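Local coordinates for protein quercetin 2,3-dioxygenase (Escherichia coli, PDB 1TQ5) that cleaves the flavonol quercetin with dioxygen in vitro, as a metal-dependent 2,3-dioxygenase of the two-domain pirin family of cupins, at residues M1-A13 with V197-D209. Residues are numbered along the deposited sequence; the frame is centred on the assembly and turned at random.
Sequences MIYLRKANERGHA and VKASTSDGLAIWD. With CD (cadmium ion), chain D.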
HETATM    1  N   MSE A   1       7.512 -10.005 -18.331  1.00 36.98           N
HETATM    2  CA  MSE A   1       6.439 -10.570 -17.465  1.00 36.77           C
HETATM    3  C   MSE A   1       5.584  -9.451 -16.881  1.00 35.45           C
HETATM    4  O   MSE A   1       6.095  -8.558 -16.199  1.00 34.42           O
HETATM    5  CB  MSE A   1       7.053 -11.385 -16.325  1.00 38.71           C
HETATM    6  CG  MSE A   1       7.874 -12.587 -16.772  1.00 45.02           C
HETATM    7 SE   MSE A   1       6.891 -13.851 -17.601  1.00 56.29          SE
HETATM    8  CE  MSE A   1       7.053 -13.331 -19.325  1.00 55.23           C
ATOM      9  N   ILE A   2       4.284  -9.504 -17.155  1.00 32.32           N
ATOM     10  CA  ILE A   2       3.346  -8.506 -16.657  1.00 30.73           C
ATOM     11  C   ILE A   2       2.032  -9.222 -16.377  1.00 29.69           C
ATOM     12  O   ILE A   2       1.465  -9.874 -17.256  1.00 30.10           O
ATOM     13  CB  ILE A   2       3.141  -7.368 -17.697  1.00 31.67           C
ATOM     14  CG1 ILE A   2       2.296  -6.235 -17.103  1.00 29.23           C
ATOM     15  CG2 ILE A   2       2.527  -7.925 -18.968  1.00 36.83           C
ATOM     16  CD1 ILE A   2       0.851  -6.580 -16.845  1.00 32.59           C
ATOM     17  N   TYR A   3       1.547  -9.108 -15.146  1.00 26.18           N
ATOM     18  CA  TYR A   3       0.313  -9.779 -14.782  1.00 24.91           C
ATOM     19  C   TYR A   3      -0.700  -8.881 -14.100  1.00 22.67           C
ATOM     20  O   TYR A   3      -0.372  -8.087 -13.221  1.00 21.79           O
ATOM     21  CB  TYR A   3       0.653 -10.994 -13.928  1.00 25.58           C
ATOM     22  CG  TYR A   3       1.542 -11.960 -14.682  1.00 30.09           C
ATOM     23  CD1 TYR A   3       1.046 -12.695 -15.760  1.00 35.80           C
ATOM     24  CD2 TYR A   3       2.895 -12.091 -14.364  1.00 35.72           C
ATOM     25  CE1 TYR A   3       1.870 -13.530 -16.504  1.00 37.46           C
ATOM     26  CE2 TYR A   3       3.729 -12.925 -15.106  1.00 40.21           C
ATOM     27  CZ  TYR A   3       3.209 -13.642 -16.173  1.00 39.43           C
ATOM     28  OH  TYR A   3       4.028 -14.472 -16.907  1.00 44.71           O
ATOM     29  N   LEU A   4      -1.948  -9.011 -14.528  1.00 23.40           N
ATOM     30  CA  LEU A   4      -3.022  -8.199 -13.990  1.00 23.10           C
ATOM     31  C   LEU A   4      -3.778  -8.887 -12.862  1.00 21.49           C
ATOM     32  O   LEU A   4      -4.294  -9.991 -13.023  1.00 18.23           O
ATOM     33  CB  LEU A   4      -3.997  -7.826 -15.114  1.00 23.98           C
ATOM     34  CG  LEU A   4      -5.269  -7.044 -14.768  1.00 28.42           C
ATOM     35  CD1 LEU A   4      -4.932  -5.614 -14.392  1.00 26.53           C
ATOM     36  CD2 LEU A   4      -6.200  -7.065 -15.975  1.00 31.90           C
ATOM     37  N   ARG A   5      -3.825  -8.225 -11.711  1.00 20.01           N
ATOM     38  CA  ARG A   5      -4.558  -8.729 -10.559  1.00 21.01           C
ATOM     39  C   ARG A   5      -5.868  -7.938 -10.549  1.00 19.90           C
ATOM     40  O   ARG A   5      -5.926  -6.839 -10.004  1.00 22.46           O
ATOM     41  CB  ARG A   5      -3.762  -8.464  -9.280  1.00 20.38           C
ATOM     42  CG  ARG A   5      -4.490  -8.790  -7.988  1.00 23.88           C
ATOM     43  CD  ARG A   5      -5.005 -10.212  -7.989  1.00 24.53           C
ATOM     44  NE  ARG A   5      -5.271 -10.697  -6.637  1.00 23.30           N
ATOM     45  CZ  ARG A   5      -5.978 -11.790  -6.375  1.00 22.63           C
ATOM     46  NH1 ARG A   5      -6.491 -12.493  -7.374  1.00 22.33           N
ATOM     47  NH2 ARG A   5      -6.154 -12.191  -5.126  1.00 25.09           N
ATOM     48  N   LYS A   6      -6.908  -8.493 -11.165  1.00 19.49           N
ATOM     49  CA  LYS A   6      -8.200  -7.815 -11.248  1.00 19.81           C
ATOM     50  C   LYS A   6      -8.828  -7.516  -9.902  1.00 18.13           C
ATOM     51  O   LYS A   6      -8.806  -8.347  -8.996  1.00 19.50           O
ATOM     52  CB  LYS A   6      -9.191  -8.633 -12.082  1.00 22.26           C
ATOM     53  CG  LYS A   6      -8.908  -8.637 -13.578  1.00 29.35           C
ATOM     54  CD  LYS A   6     -10.038  -9.327 -14.332  1.00 35.99           C
ATOM     55  CE  LYS A   6      -9.781  -9.368 -15.834  1.00 45.46           C
ATOM     56  NZ  LYS A   6      -8.609 -10.218 -16.178  1.00 50.93           N
ATOM     57  N   ALA A   7      -9.405  -6.327  -9.785  1.00 18.00           N
ATOM     58  CA  ALA A   7     -10.052  -5.904  -8.551  1.00 20.24           C
ATOM     59  C   ALA A   7     -11.169  -6.849  -8.099  1.00 21.25           C
ATOM     60  O   ALA A   7     -11.281  -7.145  -6.913  1.00 18.89           O
ATOM     61  CB  ALA A   7     -10.603  -4.492  -8.709  1.00 22.68           C
ATOM     62  N   ASN A   8     -11.979  -7.330  -9.042  1.00 22.25           N
ATOM     63  CA  ASN A   8     -13.100  -8.214  -8.714  1.00 26.82           C
ATOM     64  C   ASN A   8     -12.704  -9.647  -8.357  1.00 25.56           C
ATOM     65  O   ASN A   8     -13.519 -10.412  -7.856  1.00 26.58           O
ATOM     66  CB  ASN A   8     -14.107  -8.245  -9.871  1.00 30.66           C
ATOM     67  CG  ASN A   8     -13.514  -8.823 -11.143  1.00 35.14           C
ATOM     68  OD1 ASN A   8     -12.531  -8.307 -11.670  1.00 44.76           O
ATOM     69  ND2 ASN A   8     -14.112  -9.899 -11.642  1.00 44.05           N
ATOM     70  N   GLU A   9     -11.460 -10.015  -8.618  1.00 24.30           N
ATOM     71  CA  GLU A   9     -11.014 -11.361  -8.286  1.00 24.62           C
ATOM     72  C   GLU A   9     -10.234 -11.412  -6.977  1.00 22.92           C
ATOM     73  O   GLU A   9      -9.708 -12.453  -6.596  1.00 22.59           O
ATOM     74  CB  GLU A   9     -10.191 -11.929  -9.437  1.00 26.66           C
ATOM     75  CG  GLU A   9     -11.053 -12.214 -10.656  1.00 31.29           C
ATOM     76  CD  GLU A   9     -10.259 -12.718 -11.838  1.00 41.29           C
ATOM     77  OE1 GLU A   9     -10.889 -13.106 -12.849  1.00 50.05           O
ATOM     78  OE2 GLU A   9      -9.012 -12.721 -11.756  1.00 47.20           O
ATOM     79  N   ARG A  10     -10.171 -10.279  -6.288  1.00 21.31           N
ATOM     80  CA  ARG A  10      -9.472 -10.204  -5.007  1.00 20.32           C
ATOM     81  C   ARG A  10     -10.258 -10.970  -3.955  1.00 20.99           C
ATOM     82  O   ARG A  10     -11.460 -11.166  -4.102  1.00 21.18           O
ATOM     83  CB  ARG A  10      -9.338  -8.750  -4.549  1.00 20.76           C
ATOM     84  CG  ARG A  10      -8.265  -7.951  -5.261  1.00 16.00           C
ATOM     85  CD  ARG A  10      -8.278  -6.512  -4.769  1.00 19.23           C
ATOM     86  NE  ARG A  10      -9.579  -5.889  -5.009  1.00 14.97           N
ATOM     87  CZ  ARG A  10      -9.922  -4.678  -4.581  1.00 16.46           C
ATOM     88  NH1 ARG A  10      -9.062  -3.950  -3.880  1.00 15.84           N
ATOM     89  NH2 ARG A  10     -11.128  -4.197  -4.861  1.00 19.01           N
ATOM     90  N   GLY A  11      -9.575 -11.410  -2.901  1.00 22.74           N
ATOM     91  CA  GLY A  11     -10.257 -12.114  -1.829  1.00 20.97           C
ATOM     92  C   GLY A  11     -11.186 -11.091  -1.215  1.00 23.40           C
ATOM     93  O   GLY A  11     -10.897  -9.902  -1.259  1.00 20.33           O
ATOM     94  N   HIS A  12     -12.301 -11.526  -0.648  1.00 21.80           N
ATOM     95  CA  HIS A  12     -13.234 -10.576  -0.074  1.00 27.55           C
ATOM     96  C   HIS A  12     -13.928 -11.116   1.169  1.00 27.88           C
ATOM     97  O   HIS A  12     -14.404 -12.246   1.186  1.00 28.27           O
ATOM     98  CB  HIS A  12     -14.273 -10.190  -1.138  1.00 27.45           C
ATOM     99  CG  HIS A  12     -15.333  -9.252  -0.649  1.00 33.63           C
ATOM    100  ND1 HIS A  12     -15.053  -7.979  -0.200  1.00 35.55           N
ATOM    101  CD2 HIS A  12     -16.676  -9.401  -0.542  1.00 32.48           C
ATOM    102  CE1 HIS A  12     -16.176  -7.386   0.162  1.00 36.11           C
ATOM    103  NE2 HIS A  12     -17.176  -8.227  -0.033  1.00 29.47           N
ATOM    104  N   ALA A  13     -13.967 -10.297   2.210  1.00 29.02           N
ATOM    105  CA  ALA A  13     -14.623 -10.658   3.456  1.00 31.41           C
ATOM    106  C   ALA A  13     -15.398  -9.437   3.925  1.00 30.15           C
ATOM    107  O   ALA A  13     -14.850  -8.336   3.985  1.00 30.91           O
ATOM    108  CB  ALA A  13     -13.595 -11.060   4.497  1.00 33.72           C
ATOM    109  N   VAL A 197      -0.893  -2.918 -20.942  1.00 20.27           N
ATOM    110  CA  VAL A 197      -1.957  -3.548 -20.177  1.00 18.35           C
ATOM    111  C   VAL A 197      -2.850  -2.502 -19.523  1.00 17.67           C
ATOM    112  O   VAL A 197      -2.377  -1.661 -18.771  1.00 19.30           O
ATOM    113  CB  VAL A 197      -1.367  -4.477 -19.082  1.00 19.29           C
ATOM    114  CG1 VAL A 197      -2.491  -5.166 -18.301  1.00 20.71           C
ATOM    115  CG2 VAL A 197      -0.459  -5.514 -19.730  1.00 22.42           C
ATOM    116  N   LYS A 198      -4.143  -2.547 -19.819  1.00 18.54           N
ATOM    117  CA  LYS A 198      -5.061  -1.582 -19.227  1.00 23.59           C
ATOM    118  C   LYS A 198      -5.434  -1.992 -17.807  1.00 25.17           C
ATOM    119  O   LYS A 198      -5.646  -3.176 -17.523  1.00 21.54           O
ATOM    120  CB  LYS A 198      -6.326  -1.442 -20.088  1.00 26.44           C
ATOM    121  CG  LYS A 198      -7.366  -0.489 -19.516  1.00 33.61           C
ATOM    122  CD  LYS A 198      -8.387  -0.048 -20.564  1.00 43.40           C
ATOM    123  CE  LYS A 198      -7.791   0.970 -21.541  1.00 47.47           C
ATOM    124  NZ  LYS A 198      -8.786   1.472 -22.548  1.00 42.32           N
ATOM    125  N   ALA A 199      -5.485  -1.006 -16.918  1.00 22.99           N
ATOM    126  CA  ALA A 199      -5.841  -1.236 -15.520  1.00 22.65           C
ATOM    127  C   ALA A 199      -6.735  -0.101 -15.040  1.00 23.63           C
ATOM    128  O   ALA A 199      -6.563   1.047 -15.443  1.00 25.42           O
ATOM    129  CB  ALA A 199      -4.589  -1.308 -14.658  1.00 19.88           C
ATOM    130  N   SER A 200      -7.695  -0.424 -14.181  1.00 24.09           N
ATOM    131  CA  SER A 200      -8.591   0.597 -13.657  1.00 26.21           C
ATOM    132  C   SER A 200      -8.609   0.576 -12.132  1.00 25.22           C
ATOM    133  O   SER A 200      -7.882  -0.190 -11.502  1.00 24.88           O
ATOM    134  CB  SER A 200     -10.005   0.405 -14.216  1.00 28.98           C
ATOM    135  OG  SER A 200     -10.492  -0.905 -13.966  1.00 38.66           O
ATOM    136  N   THR A 201      -9.437   1.431 -11.548  1.00 23.94           N
ATOM    137  CA  THR A 201      -9.553   1.537 -10.102  1.00 23.55           C
ATOM    138  C   THR A 201      -9.441   0.188  -9.378  1.00 20.47           C
ATOM    139  O   THR A 201     -10.113  -0.782  -9.727  1.00 18.76           O
ATOM    140  CB  THR A 201     -10.891   2.224  -9.723  1.00 25.41           C
ATOM    141  OG1 THR A 201     -10.890   3.570 -10.219  1.00 28.60           O
ATOM    142  CG2 THR A 201     -11.075   2.258  -8.206  1.00 28.66           C
ATOM    143  N   SER A 202      -8.555   0.141  -8.387  1.00 19.70           N
ATOM    144  CA  SER A 202      -8.333  -1.045  -7.556  1.00 20.77           C
ATOM    145  C   SER A 202      -7.608  -2.226  -8.175  1.00 21.36           C
ATOM    146  O   SER A 202      -7.383  -3.234  -7.492  1.00 20.04           O
ATOM    147  CB  SER A 202      -9.655  -1.526  -6.953  1.00 21.22           C
ATOM    148  OG  SER A 202     -10.147  -0.562  -6.043  1.00 26.54           O
ATOM    149  N   ASP A 203      -7.239  -2.118  -9.450  1.00 18.78           N
ATOM    150  CA  ASP A 203      -6.497  -3.198 -10.098  1.00 18.71           C
ATOM    151  C   ASP A 203      -5.034  -3.124  -9.698  1.00 17.14           C
ATOM    152  O   ASP A 203      -4.515  -2.052  -9.385  1.00 15.95           O
ATOM    153  CB  ASP A 203      -6.542  -3.097 -11.630  1.00 17.07           C
ATOM    154  CG  ASP A 203      -7.843  -3.567 -12.215  1.00 21.86           C
ATOM    155  OD1 ASP A 203      -8.483  -4.452 -11.610  1.00 17.40           O
ATOM    156  OD2 ASP A 203      -8.212  -3.060 -13.302  1.00 22.29           O
ATOM    157  N   GLY A 204      -4.365  -4.268  -9.739  1.00 16.86           N
ATOM    158  CA  GLY A 204      -2.955  -4.310  -9.420  1.00 16.10           C
ATOM    159  C   GLY A 204      -2.238  -4.966 -10.578  1.00 17.55           C
ATOM    160  O   GLY A 204      -2.835  -5.782 -11.292  1.00 16.80           O
ATOM    161  N   LEU A 205      -0.970  -4.613 -10.769  1.00 15.90           N
ATOM    162  CA  LEU A 205      -0.159  -5.163 -11.848  1.00 17.32           C
ATOM    163  C   LEU A 205       1.187  -5.646 -11.315  1.00 19.37           C
ATOM    164  O   LEU A 205       1.885  -4.898 -10.637  1.00 20.15           O
ATOM    165  CB  LEU A 205       0.099  -4.093 -12.916  1.00 19.33           C
ATOM    166  CG  LEU A 205      -1.079  -3.632 -13.773  1.00 28.55           C
ATOM    167  CD1 LEU A 205      -0.688  -2.387 -14.552  1.00 37.05           C
ATOM    168  CD2 LEU A 205      -1.489  -4.748 -14.729  1.00 31.46           C
ATOM    169  N   ALA A 206       1.539  -6.894 -11.617  1.00 17.08           N
ATOM    170  CA  ALA A 206       2.818  -7.468 -11.203  1.00 15.75           C
ATOM    171  C   ALA A 206       3.724  -7.405 -12.429  1.00 17.49           C
ATOM    172  O   ALA A 206       3.335  -7.832 -13.522  1.00 17.73           O
ATOM    173  CB  ALA A 206       2.637  -8.907 -10.765  1.00 16.70           C
ATOM    174  N   ILE A 207       4.932  -6.880 -12.253  1.00 17.18           N
ATOM    175  CA  ILE A 207       5.855  -6.738 -13.371  1.00 20.80           C
ATOM    176  C   ILE A 207       7.288  -7.048 -12.981  1.00 21.33           C
ATOM    177  O   ILE A 207       7.756  -6.609 -11.939  1.00 20.13           O
ATOM    178  CB  ILE A 207       5.823  -5.293 -13.914  1.00 20.21           C
ATOM    179  CG1 ILE A 207       4.400  -4.931 -14.335  1.00 23.51           C
ATOM    180  CG2 ILE A 207       6.809  -5.135 -15.079  1.00 26.66           C
ATOM    181  CD1 ILE A 207       4.182  -3.440 -14.510  1.00 32.59           C
ATOM    182  N   TRP A 208       7.985  -7.799 -13.824  1.00 23.98           N
ATOM    183  CA  TRP A 208       9.380  -8.117 -13.566  1.00 27.32           C
ATOM    184  C   TRP A 208      10.046  -8.534 -14.869  1.00 28.89           C
ATOM    185  O   TRP A 208       9.370  -8.745 -15.878  1.00 31.11           O
ATOM    186  CB  TRP A 208       9.499  -9.207 -12.494  1.00 28.31           C
ATOM    187  CG  TRP A 208       9.119 -10.583 -12.935  1.00 32.88           C
ATOM    188  CD1 TRP A 208       9.896 -11.464 -13.630  1.00 38.97           C
ATOM    189  CD2 TRP A 208       7.875 -11.252 -12.690  1.00 40.84           C
ATOM    190  NE1 TRP A 208       9.216 -12.643 -13.830  1.00 42.54           N
ATOM    191  CE2 TRP A 208       7.973 -12.540 -13.264  1.00 42.75           C
ATOM    192  CE3 TRP A 208       6.686 -10.889 -12.039  1.00 44.31           C
ATOM    193  CZ2 TRP A 208       6.928 -13.469 -13.209  1.00 44.36           C
ATOM    194  CZ3 TRP A 208       5.645 -11.814 -11.983  1.00 48.74           C
ATOM    195  CH2 TRP A 208       5.775 -13.090 -12.565  1.00 48.39           C
ATOM    196  N   ASP A 209      11.370  -8.647 -14.849  1.00 29.71           N
ATOM    197  CA  ASP A 209      12.127  -9.007 -16.040  1.00 32.69           C
ATOM    198  C   ASP A 209      11.995  -7.907 -17.088  1.00 33.04           C
ATOM    199  O   ASP A 209      12.147  -8.148 -18.285  1.00 34.21           O
ATOM    200  CB  ASP A 209      11.651 -10.341 -16.623  1.00 32.95           C
ATOM    201  CG  ASP A 209      12.208 -11.540 -15.874  1.00 39.51           C
ATOM    202  OD1 ASP A 209      13.136 -11.354 -15.056  1.00 43.91           O
ATOM    203  OD2 ASP A 209      11.724 -12.669 -16.112  1.00 48.77           O
TER
HETATM  204 CD    CD D1002     -10.495  -4.014 -13.126  1.00 34.27          CD
HETATM  205  O   HOH W   1      -6.604  -5.913  -7.431  1.00 20.88           O
HETATM  206  O   HOH W   2     -12.157  -5.743 -12.117  1.00 12.47           O
HETATM  207  O   HOH W   3     -11.862  -2.737 -15.003  1.00 22.68           O
HETATM  208  O   HOH W   4     -11.238  -2.127 -11.686  1.00 29.79           O
HETATM  209  O   HOH W   5      -9.729  -5.388 -15.166  1.00 28.04           O
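Tyr3 and Ala206 exchange two backbone hydrogen bonds, Tyr3 N to Ala206 O being 2.7 Å, in an antiparallel ladder that makes strand 2-5 an outermost strand of the C-terminal cupin's sheet in this bicupin; strand 11-14, a few residues on, belongs to the other seven-stranded sheet. Arg5 and Gly204 exchange two more. On one face, Ile2 CD1 presses tip to tip on Val197 CG2 at a tight 3.3 Å and also meets Leu205 CD2, which Leu4 CD1 touches as well. At the N-terminal end, selenomethionine Met1 lays CB over the five-membered ring of Trp208, 3.5 Å from its centroid, while Tyr3, on the face away from Ile2 and Leu4, brings CE2 to Trp208 CH2 with the ring planes at 44°. Trp208 CG sits between backbone N and carbonyl carbon (chi1 73°), bringing the indole across both residues. A serine here would probably leave Met1 CB and the Tyr3 ring edge without their shared aromatic partner. Farther out, Arg182 makes a cation-pi contact with the indole. At the other end, away from the metal site of His57, His59, His101 and Glu103, Asp203 chelates a cadmium ion through both carboxylate oxygens, with four waters also bound; Ser200 N donates a hydrogen bond to Asp203 OD2, and Ala7 N one to Asp203 OD1, nearly along its C-O bond at 2.8 Å.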